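Local coordinates for protein TASOR (Homo sapiens, PDB 6TL1), which acts, as a pseudo-PARP component of the HUSH complex, in maintaining epigenetic transcriptional silencing at H3K9me3-rich loci, at residues N33-R38 with S206-D211; V107-Y112 with Y182-Y187; G137-I142 with C159-N164. One frame throughout, in Å; residues are numbered along the deposited sequence.

How the interactions relate
From the N terminus, strand 34-42 comes first and finds its partner only at the chain's end, where strand 199-209 pairs with it antiparallel in the five-stranded sheet: interaction 1 thus closes a loop of 167 residues that holds both other contacts. Strand 107-110 waits for strand 181-184, giving interaction 2, and within that shorter loop interaction 3 joins strands 139-142 and 159-162 in parallel. The contacts nest without crossing. Interactions 2 and 3 share the four-stranded mixed sheet and touch through strands 181-184 and 159-162, their centres about 10 Å apart; interaction 1 lies in the other sheet, its centre about 30 Å from that of interaction 3.

Interaction 1 (N33-R38 with S206-D211)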
loop_
_atom_site.group_PDB
_atom_site.type_symbol
_atom_site.label_atom_id
_atom_site.label_comp_id
_atom_site.label_asym_id
_atom_site.label_seq_id
_atom_site.Cartn_x
_atom_site.Cartn_y
_atom_site.Cartn_z
ATOM N N ASN A 33 -3.417 3.046 -20.237
ATOM C CA ASN A 33 -2.471 1.941 -20.291
ATOM C C ASN A 33 -2.888 0.722 -19.485
ATOM O O ASN A 33 -2.430 -0.383 -19.790
ATOM C CB ASN A 33 -1.093 2.416 -19.799
ATOM C CG ASN A 33 -0.636 3.689 -20.496
ATOM O OD1 ASN A 33 -0.553 3.721 -21.713
ATOM N ND2 ASN A 33 -0.400 4.743 -19.740
ATOM N N PHE A 34 -3.772 0.870 -18.511
ATOM C CA PHE A 34 -4.210 -0.258 -17.698
ATOM C C PHE A 34 -5.614 -0.682 -18.093
ATOM O O PHE A 34 -6.525 0.148 -18.149
ATOM C CB PHE A 34 -4.152 0.094 -16.217
ATOM C CG PHE A 34 -2.746 0.192 -15.694
ATOM C CD1 PHE A 34 -2.078 -0.945 -15.277
ATOM C CD2 PHE A 34 -2.088 1.415 -15.638
ATOM C CE1 PHE A 34 -0.770 -0.872 -14.806
ATOM C CE2 PHE A 34 -0.789 1.499 -15.163
ATOM C CZ PHE A 34 -0.131 0.357 -14.756
ATOM N N ASN A 35 -5.782 -1.969 -18.369
ATOM C CA ASN A 35 -7.105 -2.552 -18.512
ATOM C C ASN A 35 -7.291 -3.499 -17.336
ATOM O O ASN A 35 -6.585 -4.510 -17.214
ATOM C CB ASN A 35 -7.255 -3.243 -19.866
ATOM C CG ASN A 35 -8.586 -3.963 -20.018
ATOM O OD1 ASN A 35 -9.537 -3.711 -19.281
ATOM N ND2 ASN A 35 -8.680 -4.802 -21.033
ATOM N N TYR A 36 -8.207 -3.146 -16.445
ATOM C CA TYR A 36 -8.499 -3.962 -15.277
ATOM C C TYR A 36 -9.606 -4.922 -15.674
ATOM O O TYR A 36 -10.756 -4.514 -15.851
ATOM C CB TYR A 36 -8.893 -3.085 -14.098
ATOM C CG TYR A 36 -7.795 -2.136 -13.720
ATOM C CD1 TYR A 36 -6.622 -2.593 -13.132
ATOM C CD2 TYR A 36 -7.918 -0.776 -13.982
ATOM C CE1 TYR A 36 -5.606 -1.711 -12.797
ATOM C CE2 TYR A 36 -6.918 0.106 -13.653
ATOM C CZ TYR A 36 -5.761 -0.366 -13.064
ATOM O OH TYR A 36 -4.767 0.518 -12.733
ATOM N N ARG A 37 -9.259 -6.193 -15.829
ATOM C CA ARG A 37 -10.168 -7.140 -16.444
ATOM C C ARG A 37 -10.877 -8.025 -15.442
ATOM O O ARG A 37 -11.887 -8.637 -15.798
ATOM C CB ARG A 37 -9.419 -8.013 -17.449
ATOM C CG ARG A 37 -8.568 -7.200 -18.433
ATOM C CD ARG A 37 -8.427 -7.936 -19.740
ATOM N NE ARG A 37 -7.421 -7.344 -20.611
ATOM C CZ ARG A 37 -7.194 -7.761 -21.849
ATOM N NH1 ARG A 37 -7.900 -8.774 -22.330
ATOM N NH2 ARG A 37 -6.257 -7.188 -22.593
ATOM N N ARG A 38 -10.380 -8.113 -14.212
ATOM C CA ARG A 38 -11.135 -8.790 -13.170
ATOM C C ARG A 38 -10.787 -8.154 -11.837
ATOM O O ARG A 38 -9.739 -7.519 -11.683
ATOM C CB ARG A 38 -10.894 -10.302 -13.151
ATOM C CG ARG A 38 -9.477 -10.751 -12.960
ATOM C CD ARG A 38 -9.429 -12.270 -12.978
ATOM N NE ARG A 38 -8.129 -12.787 -12.569
ATOM C CZ ARG A 38 -7.909 -14.047 -12.208
ATOM N NH1 ARG A 38 -8.908 -14.918 -12.198
ATOM N NH2 ARG A 38 -6.691 -14.432 -11.854
ATOM N N SER A 206 -6.765 -7.724 -11.424
ATOM C CA SER A 206 -5.800 -8.196 -12.400
ATOM C C SER A 206 -5.789 -7.202 -13.556
ATOM O O SER A 206 -6.845 -6.725 -13.977
ATOM C CB SER A 206 -6.158 -9.597 -12.890
ATOM O OG SER A 206 -5.943 -10.558 -11.870
ATOM N N PHE A 207 -4.605 -6.869 -14.059
ATOM C CA PHE A 207 -4.495 -5.903 -15.141
ATOM C C PHE A 207 -3.699 -6.481 -16.303
ATOM O O PHE A 207 -2.904 -7.409 -16.150
ATOM C CB PHE A 207 -3.825 -4.588 -14.683
ATOM C CG PHE A 207 -2.344 -4.714 -14.372
ATOM C CD1 PHE A 207 -1.397 -4.669 -15.379
ATOM C CD2 PHE A 207 -1.909 -4.832 -13.065
ATOM C CE1 PHE A 207 -0.042 -4.781 -15.091
ATOM C CE2 PHE A 207 -0.562 -4.934 -12.769
ATOM C CZ PHE A 207 0.373 -4.908 -13.785
ATOM N N THR A 208 -3.903 -5.891 -17.470
ATOM C CA THR A 208 -2.933 -5.992 -18.544
ATOM C C THR A 208 -2.461 -4.583 -18.858
ATOM O O THR A 208 -3.192 -3.610 -18.645
ATOM C CB THR A 208 -3.493 -6.671 -19.799
ATOM O OG1 THR A 208 -4.696 -6.016 -20.221
ATOM C CG2 THR A 208 -3.783 -8.134 -19.505
ATOM N N TYR A 209 -1.209 -4.479 -19.287
ATOM C CA TYR A 209 -0.564 -3.201 -19.549
ATOM C C TYR A 209 -0.165 -3.105 -21.024
ATOM O O TYR A 209 0.476 -4.017 -21.557
ATOM C CB TYR A 209 0.646 -3.018 -18.615
ATOM C CG TYR A 209 1.384 -1.711 -18.799
ATOM C CD1 TYR A 209 0.946 -0.544 -18.175
ATOM C CD2 TYR A 209 2.531 -1.647 -19.569
ATOM C CE1 TYR A 209 1.629 0.653 -18.343
ATOM C CE2 TYR A 209 3.212 -0.458 -19.738
ATOM C CZ TYR A 209 2.753 0.685 -19.124
ATOM O OH TYR A 209 3.435 1.863 -19.296
ATOM N N LYS A 210 -0.554 -1.992 -21.661
ATOM C CA LYS A 210 -0.226 -1.554 -23.024
ATOM C C LYS A 210 0.362 -0.151 -22.907
ATOM O O LYS A 210 -0.324 0.747 -22.412
ATOM C CB LYS A 210 -1.498 -1.443 -23.911
ATOM C CG LYS A 210 -2.271 -2.648 -24.557
ATOM C CD LYS A 210 -1.457 -3.367 -25.698
ATOM C CE LYS A 210 -2.234 -4.462 -26.561
ATOM N NZ LYS A 210 -2.996 -5.480 -25.717
ATOM N N ASP A 211 1.600 0.079 -23.348
ATOM C CA ASP A 211 2.121 1.459 -23.207
ATOM C C ASP A 211 1.555 2.455 -24.241
ATOM O O ASP A 211 0.792 2.099 -25.141
ATOM C CB ASP A 211 3.652 1.512 -23.284
ATOM C CG ASP A 211 4.198 0.801 -24.497
ATOM O OD1 ASP A 211 5.316 1.136 -24.943
ATOM O OD2 ASP A 211 3.501 -0.104 -24.997
#
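Thr208 OG1 is gripped by one guanidinium edge: Arg37 NE donates to it at 3.1 Å through a bent bond, the hydroxyl standing somewhat out of the guanidinium plane, and Arg37 NH2 adds a weak second bond. The arginine reaches it with a chain extended from CG to NE, while OG1 sits between the backbone N and carbonyl carbon of Thr208 (chi1 54°). A second arginine treats a second hydroxyl alike: Arg38 NE points in the plane of its own guanidinium to Ser206 OG at 3.2 Å, and its CG packs on Ser206 CB. Ser206 OG is also hydrogen-bonded to Asp128, and so stands between a guanidinium and a carboxylate.

The pairing of strands 34-38 and 206-209 carries a beta bulge at Arg37 and Arg38, which is consistent with two successive arginines both reaching hydroxyls of the other strand. Ser206 bonds to both: Arg37 N reaches Ser206 O at 3.1 Å and Ser206 N reaches Arg38 O at 3.0 Å. Before the bulge the antiparallel register is regular, with Asn35 and Thr208 exchanging two backbone bonds.

The other face is aromatic. Phe34 turns its edge to the face of Phe207, centroids 5.2 Å apart and planes at 79°, and meets Tyr209 obliquely, with Tyr209 CD1 over the Phe34 face near its rim, 3.7 Å from Phe34 CZ. Tyr36 sets CD1 against Phe207 CB, 3.8 Å away, and also packs on helix 12-22, its hydroxyl bonded to Tyr25. Flat rings suit this largely buried side, as long polar chains suit the more exposed one. The chemistry therefore divides by face: hydroxyls held by arginine N-H groups on one, with Asp128 probably offsetting some positive charge, and an aromatic cluster of Phe34, Phe207 and Tyr209 on the other.

Interaction 2 (V107-Y112 with Y182-Y187); sequences VYLSRY and YYFYEY
One face of the Tyr108 ring carries Tyr183 CD1, 3.4 Å from Tyr108 CZ and displaced toward the rim; the two rings meet obliquely, their planes at 47°. Both belong to an antiparallel pair in which strand 107-110 forms one border of the mixed four-stranded sheet of this pseudo-PARP domain. Tyr183 reaches its neighbour with CG anti to the backbone N. The phenol ends are fixed elsewhere, Tyr108 OH on Gly101 and Leu100, Tyr183 OH on Ser102, so tyrosine here gives an apolar ring and a hydrogen-bonded hydroxyl.

On the opposite face of the sheet, the Tyr182 ring takes Arg111 CB over one face, and the arginine chain brings CD within 3.5 Å of Tyr182 OH. The guanidinium plane is within 11° of the ring plane, and its NH1 is hydrogen-bonded to Asn166. Val107 O lies at the edge of the Phe184 ring, while Val107 CG2 meets Phe184 CB at 3.8 Å; Leu109 packs on strands 71-77 (Ala73, Leu75) and 126-134 (Phe132, Ile134), an apolar layer between the two sheets where a leucine is well suited. Four backbone bonds hold the register, among them Tyr182 N to Leu109 O, 2.8 Å long and almost straight at 176°.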
loop_
_atom_site.group_PDB
_atom_site.type_symbol
_atom_site.label_atom_id
_atom_site.label_comp_id
_atom_site.label_asym_id
_atom_site.label_seq_id
_atom_site.Cartn_x
_atom_site.Cartn_y
_atom_site.Cartn_z
ATOM N N VAL A 107 6.525 -2.647 6.498
ATOM C CA VAL A 107 5.994 -3.104 5.224
ATOM C C VAL A 107 5.859 -1.903 4.301
ATOM O O VAL A 107 5.476 -0.812 4.734
ATOM C CB VAL A 107 4.655 -3.855 5.403
ATOM C CG1 VAL A 107 4.832 -4.982 6.444
ATOM C CG2 VAL A 107 3.527 -2.915 5.818
ATOM N N TYR A 108 6.201 -2.099 3.035
ATOM C CA TYR A 108 6.213 -1.029 2.046
ATOM C C TYR A 108 5.015 -1.166 1.110
ATOM O O TYR A 108 4.769 -2.247 0.573
ATOM C CB TYR A 108 7.508 -1.071 1.237
ATOM C CG TYR A 108 8.717 -0.453 1.900
ATOM C CD1 TYR A 108 8.989 0.898 1.739
ATOM C CD2 TYR A 108 9.608 -1.221 2.644
ATOM C CE1 TYR A 108 10.077 1.475 2.310
ATOM C CE2 TYR A 108 10.728 -0.646 3.224
ATOM C CZ TYR A 108 10.952 0.705 3.052
ATOM O OH TYR A 108 12.053 1.322 3.600
ATOM N N LEU A 109 4.287 -0.074 0.902
ATOM C CA LEU A 109 3.180 -0.036 -0.052
ATOM C C LEU A 109 3.348 1.152 -0.993
ATOM O O LEU A 109 3.820 2.210 -0.582
ATOM C CB LEU A 109 1.808 0.060 0.672
ATOM C CG LEU A 109 1.419 -1.098 1.598
ATOM C CD1 LEU A 109 0.106 -0.848 2.286
ATOM C CD2 LEU A 109 1.277 -2.351 0.749
ATOM N N SER A 110 2.941 0.976 -2.260
ATOM C CA SER A 110 3.001 2.066 -3.235
ATOM C C SER A 110 1.890 3.071 -2.978
ATOM O O SER A 110 0.741 2.703 -2.715
ATOM C CB SER A 110 2.852 1.553 -4.672
ATOM O OG SER A 110 4.008 0.913 -5.157
ATOM N N ARG A 111 2.243 4.348 -3.059
ATOM C CA ARG A 111 1.262 5.426 -2.991
ATOM C C ARG A 111 0.434 5.512 -4.272
ATOM O O ARG A 111 -0.725 5.948 -4.239
ATOM C CB ARG A 111 1.986 6.754 -2.743
ATOM C CG ARG A 111 1.165 8.014 -2.924
ATOM C CD ARG A 111 1.810 9.212 -2.235
ATOM N NE ARG A 111 1.175 10.469 -2.634
ATOM C CZ ARG A 111 1.734 11.675 -2.518
ATOM N NH1 ARG A 111 2.954 11.801 -2.015
ATOM N NH2 ARG A 111 1.072 12.758 -2.909
ATOM N N TYR A 112 1.018 5.140 -5.404
ATOM C CA TYR A 112 0.436 5.382 -6.716
ATOM C C TYR A 112 0.164 4.064 -7.422
ATOM O O TYR A 112 1.023 3.178 -7.447
ATOM C CB TYR A 112 1.358 6.252 -7.572
ATOM C CG TYR A 112 1.553 7.656 -7.053
ATOM C CD1 TYR A 112 0.510 8.561 -7.079
ATOM C CD2 TYR A 112 2.785 8.080 -6.539
ATOM C CE1 TYR A 112 0.663 9.848 -6.626
ATOM C CE2 TYR A 112 2.951 9.383 -6.068
ATOM C CZ TYR A 112 1.874 10.260 -6.127
ATOM O OH TYR A 112 1.972 11.551 -5.686
ATOM N N TYR A 182 4.882 4.153 1.068
ATOM C CA TYR A 182 4.483 4.243 2.463
ATOM C C TYR A 182 5.172 3.112 3.218
ATOM O O TYR A 182 5.278 1.996 2.704
ATOM C CB TYR A 182 2.969 4.107 2.615
ATOM C CG TYR A 182 2.144 5.248 2.055
ATOM C CD1 TYR A 182 2.498 6.566 2.277
ATOM C CD2 TYR A 182 1.001 4.994 1.300
ATOM C CE1 TYR A 182 1.746 7.610 1.762
ATOM C CE2 TYR A 182 0.230 6.036 0.787
ATOM C CZ TYR A 182 0.615 7.340 1.017
ATOM O OH TYR A 182 -0.127 8.383 0.514
ATOM N N TYR A 183 5.623 3.382 4.436
ATOM C CA TYR A 183 6.319 2.392 5.265
ATOM C C TYR A 183 5.573 2.261 6.586
ATOM O O TYR A 183 5.683 3.136 7.447
ATOM C CB TYR A 183 7.765 2.812 5.471
ATOM C CG TYR A 183 8.622 1.930 6.361
ATOM C CD1 TYR A 183 9.062 0.690 5.927
ATOM C CD2 TYR A 183 9.049 2.376 7.605
ATOM C CE1 TYR A 183 9.905 -0.095 6.722
ATOM C CE2 TYR A 183 9.880 1.593 8.419
ATOM C CZ TYR A 183 10.298 0.366 7.965
ATOM O OH TYR A 183 11.116 -0.405 8.752
ATOM N N PHE A 184 4.796 1.189 6.725
ATOM C CA PHE A 184 3.945 0.958 7.881
ATOM C C PHE A 184 4.610 0.003 8.865
ATOM O O PHE A 184 5.228 -0.989 8.473
ATOM C CB PHE A 184 2.594 0.401 7.440
ATOM C CG PHE A 184 1.732 1.411 6.753
ATOM C CD1 PHE A 184 0.902 2.243 7.487
ATOM C CD2 PHE A 184 1.762 1.540 5.376
ATOM C CE1 PHE A 184 0.111 3.191 6.855
ATOM C CE2 PHE A 184 0.966 2.478 4.738
ATOM C CZ PHE A 184 0.149 3.311 5.487
ATOM N N TYR A 185 4.471 0.296 10.145
ATOM C CA TYR A 185 5.068 -0.544 11.166
ATOM C C TYR A 185 4.240 -0.385 12.424
ATOM O O TYR A 185 3.419 0.530 12.544
ATOM C CB TYR A 185 6.526 -0.156 11.422
ATOM C CG TYR A 185 6.623 1.303 11.760
ATOM C CD1 TYR A 185 6.456 1.746 13.067
ATOM C CD2 TYR A 185 6.863 2.245 10.769
ATOM C CE1 TYR A 185 6.522 3.086 13.375
ATOM C CE2 TYR A 185 6.950 3.589 11.070
ATOM C CZ TYR A 185 6.780 4.006 12.368
ATOM O OH TYR A 185 6.851 5.345 12.668
ATOM N N GLU A 186 4.494 -1.264 13.386
ATOM C CA GLU A 186 3.788 -1.170 14.652
ATOM C C GLU A 186 4.632 -1.829 15.725
ATOM O O GLU A 186 5.048 -2.983 15.571
ATOM C CB GLU A 186 2.407 -1.825 14.564
ATOM C CG GLU A 186 1.564 -1.611 15.790
ATOM C CD GLU A 186 0.118 -2.053 15.613
ATOM O OE1 GLU A 186 -0.182 -2.828 14.681
ATOM O OE2 GLU A 186 -0.716 -1.635 16.438
ATOM N N TYR A 187 4.889 -1.100 16.805
ATOM C CA TYR A 187 5.579 -1.693 17.926
ATOM C C TYR A 187 4.566 -2.459 18.765
ATOM O O TYR A 187 3.482 -1.948 19.070
ATOM C CB TYR A 187 6.258 -0.614 18.769
ATOM C CG TYR A 187 7.551 -0.094 18.179
ATOM C CD1 TYR A 187 8.754 -0.745 18.410
ATOM C CD2 TYR A 187 7.567 1.059 17.396
ATOM C CE1 TYR A 187 9.944 -0.265 17.883
ATOM C CE2 TYR A 187 8.756 1.552 16.863
ATOM C CZ TYR A 187 9.937 0.882 17.106
ATOM O OH TYR A 187 11.118 1.347 16.580
#

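Interaction 3 (G137-I142 with C159-N164); sequences GKIKSI and CHVSKN
Ile139 lays its CG2 against Val161 CG2 at 3.5 Å, tighter than usual for two methyl carbons, the side chains crossing at about a right angle. Ser141 adds OG on the same face, 3.6 Å from Val161 CG2, and its CB meets Lys163 CD; beta-branched and small residues suit this close-set row.

On the other face the His160 ring sits beside the aliphatic start of Lys140, with CD2 3.7 Å from Lys140 CB, the lysine bending at chi2 (63°), which turns the rest of the chain off the ring. Ile142 CD1 approaches His160 ND1 obliquely, carried there by a CG1 set between the backbone N and carbonyl carbon (chi1 58°). Histidine suits this buried place between aliphatic carbons and the rings of Tyr183 and Tyr185 (the latter edge-to-face) since both ring nitrogens are hydrogen-bonded, ND1 to Leu100 O and NE2 to Thr154 OG1.

The strands run parallel, and the backbone bonds alternate: Lys140 N to Cys159 O, Val161 N to Lys140 O, Ile142 N to Val161 O at 3.0 Å. Lys163 N closes the series on Ile142 O at 2.8 Å, coming from above the carbonyl plane, and a water bridges Ile142 O to Ser162 OG.

Strand 139-142 is the outer member of the mixed sheet; strand 159-162 lies between it and strand 181-184, where His160 bonds to the Tyr183 backbone, Val161 packs on Tyr182 and Cys159 on Phe184.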
loop_
_atom_site.group_PDB
_atom_site.type_symbol
_atom_site.label_atom_id
_atom_site.label_comp_id
_atom_site.label_asym_id
_atom_site.label_seq_id
_atom_site.Cartn_x
_atom_site.Cartn_y
_atom_site.Cartn_z
ATOM N N GLY A 137 -2.365 7.729 9.774
ATOM C CA GLY A 137 -2.249 8.226 11.135
ATOM C C GLY A 137 -1.338 9.435 11.208
ATOM O O GLY A 137 -1.348 10.318 10.333
ATOM N N LYS A 138 -0.539 9.487 12.270
ATOM C CA LYS A 138 0.465 10.532 12.428
ATOM C C LYS A 138 1.695 10.101 11.645
ATOM O O LYS A 138 2.320 9.074 11.948
ATOM C CB LYS A 138 0.781 10.793 13.899
ATOM C CG LYS A 138 2.024 11.643 14.110
ATOM C CD LYS A 138 2.068 12.279 15.497
ATOM C CE LYS A 138 1.252 13.582 15.538
ATOM N NZ LYS A 138 1.995 14.761 14.972
ATOM N N ILE A 139 2.021 10.867 10.635
ATOM C CA ILE A 139 3.050 10.523 9.666
ATOM C C ILE A 139 4.384 11.063 10.146
ATOM O O ILE A 139 4.455 12.166 10.691
ATOM C CB ILE A 139 2.689 11.101 8.284
ATOM C CG1 ILE A 139 1.337 10.550 7.821
ATOM C CG2 ILE A 139 3.771 10.781 7.272
ATOM C CD1 ILE A 139 0.763 11.251 6.598
ATOM N N LYS A 140 5.443 10.277 9.964
ATOM C CA LYS A 140 6.805 10.736 10.179
ATOM C C LYS A 140 7.429 10.889 8.798
ATOM O O LYS A 140 7.549 9.906 8.056
ATOM C CB LYS A 140 7.598 9.747 11.043
ATOM C CG LYS A 140 9.079 10.049 11.189
ATOM C CD LYS A 140 9.342 11.383 11.885
ATOM C CE LYS A 140 10.833 11.533 12.188
ATOM N NZ LYS A 140 11.127 12.774 12.950
ATOM N N SER A 141 7.777 12.122 8.439
ATOM C CA SER A 141 8.425 12.415 7.166
ATOM C C SER A 141 9.936 12.389 7.345
ATOM O O SER A 141 10.470 13.066 8.229
ATOM C CB SER A 141 7.991 13.786 6.651
ATOM O OG SER A 141 6.642 13.766 6.230
ATOM N N ILE A 142 10.629 11.626 6.498
ATOM C CA ILE A 142 12.076 11.505 6.632
ATOM C C ILE A 142 12.743 11.829 5.302
ATOM O O ILE A 142 12.194 11.580 4.224
ATOM C CB ILE A 142 12.500 10.112 7.144
ATOM C CG1 ILE A 142 12.004 9.013 6.209
ATOM C CG2 ILE A 142 11.979 9.872 8.577
ATOM C CD1 ILE A 142 12.551 7.647 6.555
ATOM N N CYS A 159 3.533 5.555 10.300
ATOM C CA CYS A 159 4.244 5.166 9.089
ATOM C C CYS A 159 5.349 6.181 8.823
ATOM O O CYS A 159 5.374 7.267 9.404
ATOM C CB CYS A 159 3.338 5.073 7.854
ATOM S SG CYS A 159 2.573 6.663 7.396
ATOM N N HIS A 160 6.286 5.793 7.968
ATOM C CA HIS A 160 7.229 6.730 7.372
ATOM C C HIS A 160 6.814 7.030 5.942
ATOM O O HIS A 160 6.281 6.160 5.249
ATOM C CB HIS A 160 8.644 6.155 7.358
ATOM C CG HIS A 160 9.266 6.022 8.717
ATOM N ND1 HIS A 160 10.507 5.453 8.911
ATOM C CD2 HIS A 160 8.825 6.391 9.944
ATOM C CE1 HIS A 160 10.812 5.489 10.196
ATOM N NE2 HIS A 160 9.804 6.047 10.847
ATOM N N VAL A 161 7.094 8.262 5.491
ATOM C CA VAL A 161 6.962 8.643 4.089
ATOM C C VAL A 161 8.171 9.503 3.742
ATOM O O VAL A 161 8.861 10.018 4.622
ATOM C CB VAL A 161 5.661 9.420 3.753
ATOM C CG1 VAL A 161 4.433 8.647 4.206
ATOM C CG2 VAL A 161 5.686 10.821 4.359
ATOM N N SER A 162 8.439 9.631 2.441
ATOM C CA SER A 162 9.556 10.459 1.991
ATOM C C SER A 162 9.189 11.928 2.098
ATOM O O SER A 162 8.176 12.361 1.546
ATOM C CB SER A 162 9.945 10.119 0.558
ATOM O OG SER A 162 10.511 8.817 0.523
ATOM N N LYS A 163 10.082 12.707 2.714
ATOM C CA LYS A 163 9.822 14.116 3.009
ATOM C C LYS A 163 9.329 14.921 1.808
ATOM O O LYS A 163 8.369 15.697 1.918
ATOM C CB LYS A 163 11.097 14.759 3.563
ATOM C CG LYS A 163 10.891 16.173 4.075
ATOM C CD LYS A 163 10.393 16.171 5.502
ATOM C CE LYS A 163 9.785 17.514 5.852
ATOM N NZ LYS A 163 10.662 18.629 5.405
ATOM N N ASN A 164 9.979 14.784 0.661
ATOM C CA ASN A 164 9.662 15.644 -0.476
ATOM C C ASN A 164 9.081 14.872 -1.655
ATOM O O ASN A 164 9.280 15.256 -2.806
ATOM C CB ASN A 164 10.900 16.429 -0.911
ATOM C CG ASN A 164 11.278 17.512 0.080
ATOM O OD1 ASN A 164 10.443 18.337 0.459
ATOM N ND2 ASN A 164 12.538 17.519 0.505
HETATM O O HOH W 1 12.891 9.505 1.801
#